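Local coordinates for protein endo-1,4-beta-xylanase 1 (Hypocrea jecorina, PDB 1XYN) that cleaves the internal beta-1,4-xylosidic bonds of xylan, a plant cell-wall hemicellulose, releasing xylooligosaccharides and xylose as a secreted family 11 glycoside hydrolase, at residues Ser126-Asn129 / Ser130-Ser134. Numbering follows the deposited sequence.
Sequences SVRN and SPRTS
The carbonyl oxygen of Ser130 is gripped twice: Arg128 NE donates to Ser130 O at 2.7 Å, and water 1 gives it a second hydrogen bond. The direct bond is short but bent, 131° at the hydrogen, although the oxygen lies at the edge of the Arg128 guanidinium, nearly in its plane. Water 1 also accepts from Arg128 NH2 at 3.1 Å, bridging the guanidinium to the same carbonyl that NE grips directly. The extended arginine chain, with CG anti to the backbone N (chi1 -174°), carries the guanidinium past Ser130 to meet Arg132.

There the two guanidinium groups stack, centres 3.6 Å apart and planes within 13°, while the side chains cross at about a right angle. Arg132 NE sits over the middle of the Arg128 group; in return Arg128 NH1 lies offset toward the rim of the Arg132 group, 3.2 Å from Arg132 CZ. Two like charges this close probably tolerate each other because Glu80 forms a salt bridge with Arg132 NE and a long, weak ion pair with Arg128 NH1. Arg128 NH1 is also hydrogen-bonded to Tyr102 OH, and NH2 to the carbonyl of Asp98, which fixes the group's rotation. A leucine in place of Arg128 would probably leave Ser130 O without its direct donor and Arg132 without its stacking partner.

Pro131 packs on Asp81, which binds the calcium ion. Strand 119-128, paired with strands 74-79 and 100-109, ends here, and the loop crosses to edge strand 135-137 in the other sheet of the family 11 beta-jelly-roll.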
loop_
_atom_site.group_PDB
_atom_site.type_symbol
_atom_site.label_atom_id
_atom_site.label_comp_id
_atom_site.label_asym_id
_atom_site.label_seq_id
_atom_site.Cartn_x
_atom_site.Cartn_y
_atom_site.Cartn_z
ATOM N N SER A 126 -17.535 -8.789 0.244
ATOM C CA SER A 126 -18.884 -9.122 0.686
ATOM C C SER A 126 -18.920 -8.733 2.160
ATOM O O SER A 126 -18.281 -9.379 2.975
ATOM C CB SER A 126 -19.151 -10.632 0.554
ATOM O OG SER A 126 -19.297 -11.061 -0.795
ATOM N N VAL A 127 -19.627 -7.659 2.499
ATOM C CA VAL A 127 -19.717 -7.223 3.891
ATOM C C VAL A 127 -21.047 -7.612 4.537
ATOM O O VAL A 127 -22.107 -7.120 4.146
ATOM C CB VAL A 127 -19.517 -5.699 4.026
ATOM C CG1 VAL A 127 -19.546 -5.294 5.493
ATOM C CG2 VAL A 127 -18.209 -5.272 3.374
ATOM N N ARG A 128 -20.981 -8.493 5.532
ATOM C CA ARG A 128 -22.166 -8.962 6.241
ATOM C C ARG A 128 -22.914 -7.825 6.923
ATOM O O ARG A 128 -22.325 -7.044 7.672
ATOM C CB ARG A 128 -21.772 -10.021 7.264
ATOM C CG ARG A 128 -22.941 -10.674 7.936
ATOM C CD ARG A 128 -22.477 -11.746 8.889
ATOM N NE ARG A 128 -23.603 -12.491 9.448
ATOM C CZ ARG A 128 -24.058 -13.648 8.971
ATOM N NH1 ARG A 128 -23.486 -14.213 7.914
ATOM N NH2 ARG A 128 -25.093 -14.238 9.555
ATOM N N ASN A 129 -24.221 -7.747 6.684
ATOM C CA ASN A 129 -25.045 -6.686 7.265
ATOM C C ASN A 129 -25.309 -6.889 8.749
ATOM O O ASN A 129 -25.641 -5.946 9.463
ATOM C CB ASN A 129 -26.362 -6.517 6.486
ATOM C CG ASN A 129 -26.142 -6.050 5.039
ATOM O OD1 ASN A 129 -25.131 -5.430 4.722
ATOM N ND2 ASN A 129 -27.090 -6.356 4.165
ATOM N N SER A 130 -25.165 -8.125 9.212
ATOM C CA SER A 130 -25.349 -8.432 10.630
ATOM C C SER A 130 -24.067 -9.102 11.121
ATOM O O SER A 130 -23.954 -10.330 11.088
ATOM C CB SER A 130 -26.545 -9.360 10.834
ATOM O OG SER A 130 -27.738 -8.742 10.396
ATOM N N PRO A 131 -23.090 -8.301 11.605
ATOM C CA PRO A 131 -21.795 -8.771 12.105
ATOM C C PRO A 131 -21.872 -9.878 13.149
ATOM O O PRO A 131 -22.740 -9.855 14.032
ATOM C CB PRO A 131 -21.180 -7.504 12.703
ATOM C CG PRO A 131 -21.792 -6.413 11.909
ATOM C CD PRO A 131 -23.227 -6.855 11.842
ATOM N N ARG A 132 -20.956 -10.838 13.028
ATOM C CA ARG A 132 -20.853 -11.971 13.947
ATOM C C ARG A 132 -19.388 -12.366 14.100
ATOM O O ARG A 132 -18.534 -11.963 13.308
ATOM C CB ARG A 132 -21.681 -13.183 13.466
ATOM C CG ARG A 132 -21.309 -13.684 12.079
ATOM C CD ARG A 132 -22.053 -14.961 11.668
ATOM N NE ARG A 132 -21.589 -15.392 10.351
ATOM C CZ ARG A 132 -21.996 -16.478 9.700
ATOM N NH1 ARG A 132 -22.893 -17.291 10.235
ATOM N NH2 ARG A 132 -21.517 -16.737 8.492
ATOM N N THR A 133 -19.109 -13.144 15.140
ATOM C CA THR A 133 -17.764 -13.613 15.423
ATOM C C THR A 133 -17.697 -15.140 15.442
ATOM O O THR A 133 -16.648 -15.714 15.734
ATOM C CB THR A 133 -17.267 -13.072 16.778
ATOM O OG1 THR A 133 -18.272 -13.284 17.779
ATOM C CG2 THR A 133 -16.959 -11.592 16.675
ATOM N N SER A 134 -18.811 -15.788 15.099
ATOM C CA SER A 134 -18.909 -17.255 15.082
ATOM C C SER A 134 -19.845 -17.691 13.956
ATOM O O SER A 134 -20.926 -17.117 13.794
ATOM C CB SER A 134 -19.498 -17.761 16.408
ATOM O OG SER A 134 -18.890 -17.142 17.531
HETATM O O HOH W 1 -25.833 -12.598 12.107
#